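Local atomic coordinates of RNA-binding protein RMD9, mitochondrial (Saccharomyces cerevisiae S288C, PDB entry 7A9X), a protein that binds a dodecameric sequence element in the 3'-UTR of mitochondrial mRNAs and takes part in the processing or stability of these transcripts. Residues A[337-348]-A[363-374]. Numbering follows the deposited sequence.
Sequences FDHVYRIWEKAV and LNNTFFTIFFEN. With nucleotides of chain B.
Phe367 and Phe337 are the two knobs that lock helix 337-351 against helix 357-374. Phe367 fills the hollow between Phe337, Val340, Tyr341 and Trp344. In return, Phe337 drops among Phe367, Ile370, Phe371 and Asn374. The axes of segments 337-348 and 363-374 come within 10.7 Å and run roughly antiparallel.

Phe367 lies flat on the five-membered ring of Trp344. The centroids of these two rings are 3.8 Å apart and the planes 7° from parallel. Val348 CG2 sits over the opposite indole face, toward the rim. With chi1 at 175°, Trp344 swings its indole away from the backbone N and across to Phe367. Its NE1 donates a bent hydrogen bond to Asn364 OD1 (3.1 Å, 145° at the hydrogen). The oxygen lies in the indole plane, and the N-H approaches in the amide's carbonyl plane. Tyr393 holds the ND2 of the same amide.

Tyr341 meets Phe367 rim to rim, CD1 to CZ at 3.4 Å. Phe337 CZ meets CD2 at the edge of the Phe371 ring, also at 3.4 Å. Val340 CG1 and Ile370 CD1 touch tip to tip. Leu363 CD2 fits between Trp344, Ala347 and Val348.

Replacing Trp344 by an alanine is likely to open a gap beside Phe367 and leave Asn364 OD1 without this donor.

The contact probably joins repeats PPR5 and PPR6 behind the RNA-facing Asn365, which packs on U10 of chain B. Its chemistry is an aromatic, almost wholly apolar seam. One hydrogen bond satisfies the buried indole N-H and, with the stack, probably sets the ring's turn.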
ATOM      1  N   PHE A 337     -14.772 -19.204   7.130  1.00 69.77           N
ATOM      2  CA  PHE A 337     -13.322 -19.119   7.250  1.00 70.79           C
ATOM      3  C   PHE A 337     -12.628 -20.164   6.387  1.00 74.22           C
ATOM      4  O   PHE A 337     -11.553 -19.903   5.834  1.00 73.40           O
ATOM      5  CB  PHE A 337     -12.890 -19.273   8.706  1.00 70.88           C
ATOM      6  CG  PHE A 337     -11.403 -19.323   8.878  1.00 72.52           C
ATOM      7  CD1 PHE A 337     -10.649 -18.162   8.813  1.00 70.96           C
ATOM      8  CD2 PHE A 337     -10.753 -20.531   9.076  1.00 75.93           C
ATOM      9  CE1 PHE A 337      -9.276 -18.202   8.957  1.00 69.79           C
ATOM     10  CE2 PHE A 337      -9.382 -20.580   9.219  1.00 72.26           C
ATOM     11  CZ  PHE A 337      -8.641 -19.412   9.161  1.00 72.92           C
ATOM     12  N   ASP A 338     -13.216 -21.356   6.271  1.00 76.85           N
ATOM     13  CA  ASP A 338     -12.614 -22.388   5.433  1.00 82.37           C
ATOM     14  C   ASP A 338     -12.515 -21.934   3.984  1.00 79.07           C
ATOM     15  O   ASP A 338     -11.524 -22.224   3.304  1.00 75.57           O
ATOM     16  CB  ASP A 338     -13.406 -23.692   5.541  1.00 92.09           C
ATOM     17  CG  ASP A 338     -12.988 -24.528   6.734  1.00106.02           C
ATOM     18  OD1 ASP A 338     -11.814 -24.424   7.151  1.00110.54           O
ATOM     19  OD2 ASP A 338     -13.828 -25.290   7.255  1.00115.01           O
ATOM     20  N   HIS A 339     -13.527 -21.214   3.492  1.00 77.73           N
ATOM     21  CA  HIS A 339     -13.450 -20.682   2.136  1.00 76.49           C
ATOM     22  C   HIS A 339     -12.330 -19.655   2.017  1.00 78.13           C
ATOM     23  O   HIS A 339     -11.583 -19.654   1.033  1.00 66.59           O
ATOM     24  CB  HIS A 339     -14.790 -20.072   1.730  1.00 74.30           C
ATOM     25  CG  HIS A 339     -14.919 -19.832   0.257  1.00 76.90           C
ATOM     26  ND1 HIS A 339     -16.009 -19.200  -0.303  1.00 76.55           N
ATOM     27  CD2 HIS A 339     -14.099 -20.147  -0.772  1.00 74.96           C
ATOM     28  CE1 HIS A 339     -15.852 -19.135  -1.613  1.00 75.36           C
ATOM     29  NE2 HIS A 339     -14.701 -19.703  -1.923  1.00 75.71           N
ATOM     30  N   VAL A 340     -12.202 -18.775   3.013  1.00 72.93           N
ATOM     31  CA  VAL A 340     -11.088 -17.833   3.045  1.00 68.62           C
ATOM     32  C   VAL A 340      -9.764 -18.579   3.154  1.00 68.74           C
ATOM     33  O   VAL A 340      -8.774 -18.214   2.509  1.00 68.58           O
ATOM     34  CB  VAL A 340     -11.276 -16.839   4.207  1.00 63.58           C
ATOM     35  CG1 VAL A 340     -10.049 -15.954   4.367  1.00 64.89           C
ATOM     36  CG2 VAL A 340     -12.515 -15.993   3.986  1.00 64.03           C
ATOM     37  N   TYR A 341      -9.730 -19.641   3.962  1.00 70.21           N
ATOM     38  CA  TYR A 341      -8.495 -20.390   4.165  1.00 68.91           C
ATOM     39  C   TYR A 341      -8.085 -21.139   2.902  1.00 73.30           C
ATOM     40  O   TYR A 341      -6.892 -21.238   2.592  1.00 76.51           O
ATOM     41  CB  TYR A 341      -8.665 -21.351   5.342  1.00 69.73           C
ATOM     42  CG  TYR A 341      -7.436 -22.163   5.681  1.00 78.92           C
ATOM     43  CD1 TYR A 341      -6.234 -21.545   5.997  1.00 82.68           C
ATOM     44  CD2 TYR A 341      -7.484 -23.548   5.705  1.00 88.57           C
ATOM     45  CE1 TYR A 341      -5.110 -22.287   6.315  1.00 88.46           C
ATOM     46  CE2 TYR A 341      -6.368 -24.298   6.023  1.00 94.57           C
ATOM     47  CZ  TYR A 341      -5.184 -23.664   6.328  1.00 94.09           C
ATOM     48  OH  TYR A 341      -4.072 -24.410   6.644  1.00 98.37           O
ATOM     49  N   ARG A 342      -9.059 -21.663   2.152  1.00 66.96           N
ATOM     50  CA  ARG A 342      -8.736 -22.397   0.933  1.00 70.04           C
ATOM     51  C   ARG A 342      -8.183 -21.474  -0.146  1.00 71.64           C
ATOM     52  O   ARG A 342      -7.253 -21.845  -0.871  1.00 74.41           O
ATOM     53  CB  ARG A 342      -9.969 -23.146   0.425  1.00 69.91           C
ATOM     54  CG  ARG A 342     -10.310 -24.386   1.242  1.00 75.01           C
ATOM     55  CD  ARG A 342     -11.450 -25.191   0.626  1.00 88.22           C
ATOM     56  NE  ARG A 342     -12.765 -24.637   0.940  1.00 98.43           N
ATOM     57  CZ  ARG A 342     -13.465 -23.855   0.124  1.00103.27           C
ATOM     58  NH1 ARG A 342     -14.655 -23.402   0.499  1.00 98.70           N
ATOM     59  NH2 ARG A 342     -12.980 -23.526  -1.066  1.00108.93           N
ATOM     60  N   ILE A 343      -8.742 -20.269  -0.274  1.00 72.90           N
ATOM     61  CA  ILE A 343      -8.229 -19.326  -1.264  1.00 70.08           C
ATOM     62  C   ILE A 343      -6.839 -18.845  -0.868  1.00 68.11           C
ATOM     63  O   ILE A 343      -5.946 -18.712  -1.714  1.00 67.83           O
ATOM     64  CB  ILE A 343      -9.209 -18.153  -1.446  1.00 67.49           C
ATOM     65  CG1 ILE A 343     -10.560 -18.659  -1.966  1.00 67.88           C
ATOM     66  CG2 ILE A 343      -8.626 -17.108  -2.390  1.00 66.51           C
ATOM     67  CD1 ILE A 343     -10.471 -19.389  -3.294  1.00 66.38           C
ATOM     68  N   TRP A 344      -6.630 -18.591   0.427  1.00 67.53           N
ATOM     69  CA  TRP A 344      -5.315 -18.176   0.902  1.00 66.63           C
ATOM     70  C   TRP A 344      -4.266 -19.246   0.631  1.00 72.94           C
ATOM     71  O   TRP A 344      -3.127 -18.930   0.270  1.00 77.41           O
ATOM     72  CB  TRP A 344      -5.382 -17.853   2.393  1.00 65.65           C
ATOM     73  CG  TRP A 344      -4.056 -17.519   2.999  1.00 66.46           C
ATOM     74  CD1 TRP A 344      -3.415 -16.316   2.959  1.00 59.42           C
ATOM     75  CD2 TRP A 344      -3.212 -18.401   3.747  1.00 69.32           C
ATOM     76  NE1 TRP A 344      -2.220 -16.394   3.636  1.00 59.49           N
ATOM     77  CE2 TRP A 344      -2.072 -17.664   4.128  1.00 60.57           C
ATOM     78  CE3 TRP A 344      -3.308 -19.744   4.130  1.00 68.14           C
ATOM     79  CZ2 TRP A 344      -1.035 -18.223   4.873  1.00 65.62           C
ATOM     80  CZ3 TRP A 344      -2.279 -20.298   4.871  1.00 70.72           C
ATOM     81  CH2 TRP A 344      -1.156 -19.537   5.234  1.00 69.48           C
ATOM     82  N   GLU A 345      -4.632 -20.521   0.799  1.00 70.22           N
ATOM     83  CA  GLU A 345      -3.690 -21.602   0.525  1.00 72.70           C
ATOM     84  C   GLU A 345      -3.288 -21.625  -0.944  1.00 73.23           C
ATOM     85  O   GLU A 345      -2.111 -21.815  -1.269  1.00 72.40           O
ATOM     86  CB  GLU A 345      -4.289 -22.949   0.929  1.00 74.19           C
ATOM     87  CG  GLU A 345      -4.133 -23.300   2.398  1.00 80.40           C
ATOM     88  CD  GLU A 345      -4.646 -24.693   2.711  1.00 90.39           C
ATOM     89  OE1 GLU A 345      -5.541 -25.173   1.982  1.00 91.97           O
ATOM     90  OE2 GLU A 345      -4.149 -25.311   3.678  1.00 92.35           O
ATOM     91  N   LYS A 346      -4.254 -21.434  -1.846  1.00 67.83           N
ATOM     92  CA  LYS A 346      -3.936 -21.423  -3.269  1.00 71.44           C
ATOM     93  C   LYS A 346      -3.073 -20.221  -3.633  1.00 71.62           C
ATOM     94  O   LYS A 346      -2.177 -20.327  -4.478  1.00 73.71           O
ATOM     95  CB  LYS A 346      -5.222 -21.438  -4.097  1.00 74.50           C
ATOM     96  CG  LYS A 346      -6.010 -22.735  -3.990  1.00 80.10           C
ATOM     97  CD  LYS A 346      -7.198 -22.740  -4.933  1.00 85.30           C
ATOM     98  CE  LYS A 346      -7.934 -24.067  -4.878  1.00 91.49           C
ATOM     99  NZ  LYS A 346      -9.023 -24.138  -5.892  1.00 96.67           N
ATOM    100  N   ALA A 347      -3.323 -19.072  -3.003  1.00 66.62           N
ATOM    101  CA  ALA A 347      -2.512 -17.892  -3.287  1.00 65.44           C
ATOM    102  C   ALA A 347      -1.078 -18.076  -2.799  1.00 69.85           C
ATOM    103  O   ALA A 347      -0.128 -17.692  -3.491  1.00 70.26           O
ATOM    104  CB  ALA A 347      -3.144 -16.656  -2.651  1.00 60.40           C
ATOM    105  N   VAL A 348      -0.905 -18.668  -1.615  1.00 67.93           N
ATOM    106  CA  VAL A 348       0.436 -18.889  -1.078  1.00 67.00           C
ATOM    107  C   VAL A 348       1.218 -19.850  -1.964  1.00 73.56           C
ATOM    108  O   VAL A 348       2.407 -19.637  -2.236  1.00 76.15           O
ATOM    109  CB  VAL A 348       0.352 -19.392   0.374  1.00 67.17           C
ATOM    110  CG1 VAL A 348       1.708 -19.894   0.847  1.00 73.41           C
ATOM    111  CG2 VAL A 348      -0.146 -18.284   1.287  1.00 61.79           C
ATOM    112  N   LEU A 363      -0.703 -10.143   1.875  1.00 62.95           N
ATOM    113  CA  LEU A 363      -1.667 -11.240   1.860  1.00 59.72           C
ATOM    114  C   LEU A 363      -1.892 -11.786   3.265  1.00 63.46           C
ATOM    115  O   LEU A 363      -3.037 -11.970   3.695  1.00 56.83           O
ATOM    116  CB  LEU A 363      -1.190 -12.356   0.927  1.00 56.85           C
ATOM    117  CG  LEU A 363      -2.072 -13.609   0.885  1.00 58.78           C
ATOM    118  CD1 LEU A 363      -3.378 -13.320   0.161  1.00 59.01           C
ATOM    119  CD2 LEU A 363      -1.352 -14.793   0.251  1.00 58.40           C
ATOM    120  N   ASN A 364      -0.806 -12.049   3.994  1.00 59.55           N
ATOM    121  CA  ASN A 364      -0.931 -12.589   5.344  1.00 63.60           C
ATOM    122  C   ASN A 364      -1.607 -11.600   6.285  1.00 71.17           C
ATOM    123  O   ASN A 364      -2.272 -12.014   7.242  1.00 68.54           O
ATOM    124  CB  ASN A 364       0.446 -12.991   5.870  1.00 61.43           C
ATOM    125  CG  ASN A 364       1.045 -14.149   5.097  1.00 64.46           C
ATOM    126  OD1 ASN A 364       0.328 -15.035   4.630  1.00 64.01           O
ATOM    127  ND2 ASN A 364       2.366 -14.148   4.955  1.00 64.54           N
ATOM    128  N   ASN A 365      -1.458 -10.298   6.027  1.00 70.55           N
ATOM    129  CA  ASN A 365      -2.163  -9.299   6.823  1.00 65.26           C
ATOM    130  C   ASN A 365      -3.670  -9.484   6.715  1.00 60.88           C
ATOM    131  O   ASN A 365      -4.379  -9.525   7.727  1.00 59.76           O
ATOM    132  CB  ASN A 365      -1.760  -7.893   6.376  1.00 61.40           C
ATOM    133  CG  ASN A 365      -2.431  -6.807   7.192  1.00 59.60           C
ATOM    134  OD1 ASN A 365      -2.654  -6.962   8.394  1.00 59.32           O
ATOM    135  ND2 ASN A 365      -2.763  -5.698   6.542  1.00 65.31           N
ATOM    136  N   THR A 366      -4.178  -9.600   5.485  1.00 60.14           N
ATOM    137  CA  THR A 366      -5.605  -9.822   5.283  1.00 56.99           C
ATOM    138  C   THR A 366      -6.051 -11.144   5.896  1.00 60.10           C
ATOM    139  O   THR A 366      -7.110 -11.215   6.530  1.00 69.03           O
ATOM    140  CB  THR A 366      -5.929  -9.789   3.788  1.00 60.40           C
ATOM    141  OG1 THR A 366      -5.493  -8.542   3.234  1.00 60.22           O
ATOM    142  CG2 THR A 366      -7.427  -9.942   3.557  1.00 57.21           C
ATOM    143  N   PHE A 367      -5.244 -12.196   5.734  1.00 58.91           N
ATOM    144  CA  PHE A 367      -5.643 -13.529   6.173  1.00 59.50           C
ATOM    145  C   PHE A 367      -5.695 -13.628   7.695  1.00 63.49           C
ATOM    146  O   PHE A 367      -6.674 -14.128   8.260  1.00 60.71           O
ATOM    147  CB  PHE A 367      -4.685 -14.572   5.597  1.00 58.71           C
ATOM    148  CG  PHE A 367      -4.883 -15.951   6.152  1.00 66.55           C
ATOM    149  CD1 PHE A 367      -6.042 -16.663   5.877  1.00 69.02           C
ATOM    150  CD2 PHE A 367      -3.908 -16.539   6.942  1.00 66.65           C
ATOM    151  CE1 PHE A 367      -6.231 -17.936   6.385  1.00 69.84           C
ATOM    152  CE2 PHE A 367      -4.087 -17.812   7.453  1.00 72.35           C
ATOM    153  CZ  PHE A 367      -5.251 -18.511   7.175  1.00 75.64           C
ATOM    154  N   PHE A 368      -4.647 -13.164   8.378  1.00 61.13           N
ATOM    155  CA  PHE A 368      -4.616 -13.290   9.830  1.00 62.38           C
ATOM    156  C   PHE A 368      -5.552 -12.305  10.516  1.00 67.61           C
ATOM    157  O   PHE A 368      -5.983 -12.563  11.646  1.00 64.01           O
ATOM    158  CB  PHE A 368      -3.187 -13.124  10.347  1.00 59.49           C
ATOM    159  CG  PHE A 368      -2.323 -14.332  10.118  1.00 65.05           C
ATOM    160  CD1 PHE A 368      -2.688 -15.565  10.637  1.00 65.51           C
ATOM    161  CD2 PHE A 368      -1.152 -14.239   9.386  1.00 59.53           C
ATOM    162  CE1 PHE A 368      -1.897 -16.683  10.428  1.00 67.81           C
ATOM    163  CE2 PHE A 368      -0.356 -15.353   9.173  1.00 60.14           C
ATOM    164  CZ  PHE A 368      -0.729 -16.574   9.695  1.00 64.47           C
ATOM    165  N   THR A 369      -5.876 -11.186   9.864  1.00 69.56           N
ATOM    166  CA  THR A 369      -6.924 -10.315  10.381  1.00 66.20           C
ATOM    167  C   THR A 369      -8.262 -11.041  10.391  1.00 68.01           C
ATOM    168  O   THR A 369      -9.004 -10.987  11.378  1.00 66.35           O
ATOM    169  CB  THR A 369      -7.003  -9.035   9.546  1.00 65.78           C
ATOM    170  OG1 THR A 369      -5.747  -8.347   9.610  1.00 65.86           O
ATOM    171  CG2 THR A 369      -8.098  -8.120  10.062  1.00 60.27           C
ATOM    172  N   ILE A 370      -8.569 -11.751   9.304  1.00 66.73           N
ATOM    173  CA  ILE A 370      -9.775 -12.570   9.258  1.00 64.69           C
ATOM    174  C   ILE A 370      -9.669 -13.735  10.236  1.00 62.30           C
ATOM    175  O   ILE A 370     -10.654 -14.102  10.889  1.00 63.55           O
ATOM    176  CB  ILE A 370     -10.028 -13.047   7.816  1.00 62.98           C
ATOM    177  CG1 ILE A 370     -10.239 -11.842   6.895  1.00 60.56           C
ATOM    178  CG2 ILE A 370     -11.222 -13.989   7.760  1.00 62.57           C
ATOM    179  CD1 ILE A 370     -10.233 -12.185   5.419  1.00 60.18           C
ATOM    180  N   PHE A 371      -8.477 -14.325  10.367  1.00 61.81           N
ATOM    181  CA  PHE A 371      -8.302 -15.457  11.275  1.00 64.69           C
ATOM    182  C   PHE A 371      -8.685 -15.082  12.702  1.00 67.33           C
ATOM    183  O   PHE A 371      -9.540 -15.724  13.323  1.00 70.96           O
ATOM    184  CB  PHE A 371      -6.860 -15.969  11.229  1.00 62.16           C
ATOM    185  CG  PHE A 371      -6.593 -17.107  12.183  1.00 63.16           C
ATOM    186  CD1 PHE A 371      -6.190 -16.865  13.490  1.00 63.53           C
ATOM    187  CD2 PHE A 371      -6.759 -18.419  11.775  1.00 65.75           C
ATOM    188  CE1 PHE A 371      -5.957 -17.915  14.367  1.00 68.51           C
ATOM    189  CE2 PHE A 371      -6.525 -19.471  12.645  1.00 65.00           C
ATOM    190  CZ  PHE A 371      -6.126 -19.220  13.941  1.00 65.27           C
ATOM    191  N   PHE A 372      -8.053 -14.039  13.243  1.00 65.86           N
ATOM    192  CA  PHE A 372      -8.271 -13.695  14.641  1.00 64.02           C
ATOM    193  C   PHE A 372      -9.608 -13.006  14.886  1.00 66.55           C
ATOM    194  O   PHE A 372     -10.005 -12.866  16.047  1.00 66.15           O
ATOM    195  CB  PHE A 372      -7.107 -12.843  15.149  1.00 63.56           C
ATOM    196  CG  PHE A 372      -5.829 -13.622  15.314  1.00 64.80           C
ATOM    197  CD1 PHE A 372      -5.587 -14.345  16.469  1.00 64.26           C
ATOM    198  CD2 PHE A 372      -4.882 -13.653  14.303  1.00 62.56           C
ATOM    199  CE1 PHE A 372      -4.422 -15.072  16.620  1.00 64.24           C
ATOM    200  CE2 PHE A 372      -3.714 -14.375  14.450  1.00 62.32           C
ATOM    201  CZ  PHE A 372      -3.483 -15.086  15.611  1.00 63.32           C
ATOM    202  N   GLU A 373     -10.313 -12.580  13.838  1.00 64.64           N
ATOM    203  CA  GLU A 373     -11.712 -12.214  14.023  1.00 65.95           C
ATOM    204  C   GLU A 373     -12.579 -13.457  14.167  1.00 70.85           C
ATOM    205  O   GLU A 373     -13.515 -13.477  14.973  1.00 72.78           O
ATOM    206  CB  GLU A 373     -12.205 -11.353  12.860  1.00 65.45           C
ATOM    207  CG  GLU A 373     -11.633  -9.950  12.842  1.00 78.32           C
ATOM    208  CD  GLU A 373     -12.216  -9.105  11.732  1.00 83.11           C
ATOM    209  OE1 GLU A 373     -13.174  -9.567  11.077  1.00 85.90           O
ATOM    210  OE2 GLU A 373     -11.716  -7.982  11.515  1.00 85.41           O
ATOM    211  N   ASN A 374     -12.265 -14.504  13.403  1.00 73.14           N
ATOM    212  CA  ASN A 374     -13.022 -15.747  13.488  1.00 72.39           C
ATOM    213  C   ASN A 374     -12.792 -16.439  14.828  1.00 76.30           C
ATOM    214  O   ASN A 374     -13.745 -16.871  15.487  1.00 70.72           O
ATOM    215  CB  ASN A 374     -12.635 -16.663  12.325  1.00 72.46           C
ATOM    216  CG  ASN A 374     -13.475 -17.922  12.270  1.00 69.08           C
ATOM    217  OD1 ASN A 374     -14.652 -17.876  11.918  1.00 70.26           O
ATOM    218  ND2 ASN A 374     -12.870 -19.057  12.606  1.00 69.41           N
TER
ATOM    219  P     U B  10       0.605  -2.676   7.010  1.00 68.94           P
ATOM    220  OP1   U B  10      -0.686  -2.257   7.614  1.00 62.26           O
ATOM    221  OP2   U B  10       1.678  -1.667   6.815  1.00 66.41           O
ATOM    222  O5'   U B  10       1.192  -3.867   7.893  1.00 61.04           O
ATOM    223  C5'   U B  10       0.343  -4.864   8.446  1.00 60.78           C
ATOM    224  C4'   U B  10       1.112  -5.775   9.369  1.00 60.64           C
ATOM    225  O4'   U B  10       2.211  -6.370   8.637  1.00 60.63           O
ATOM    226  C3'   U B  10       1.767  -5.096  10.565  1.00 63.51           C
ATOM    227  O3'   U B  10       0.881  -4.982  11.668  1.00 62.27           O
ATOM    228  C2'   U B  10       2.976  -5.979  10.859  1.00 62.87           C
ATOM    229  O2'   U B  10       2.614  -7.080  11.678  1.00 65.73           O
ATOM    230  C1'   U B  10       3.343  -6.500   9.467  1.00 65.04           C
ATOM    231  N1    U B  10       4.467  -5.759   8.848  1.00 71.78           N
ATOM    232  C2    U B  10       5.729  -6.314   8.945  1.00 72.24           C
ATOM    233  O2    U B  10       5.945  -7.367   9.518  1.00 74.70           O
ATOM    234  N3    U B  10       6.728  -5.588   8.344  1.00 72.63           N
ATOM    235  C4    U B  10       6.592  -4.393   7.670  1.00 72.53           C
ATOM    236  O4    U B  10       7.589  -3.859   7.183  1.00 67.09           O
ATOM    237  C5    U B  10       5.255  -3.884   7.611  1.00 70.67           C
ATOM    238  C6    U B  10       4.264  -4.570   8.186  1.00 68.23           C
TER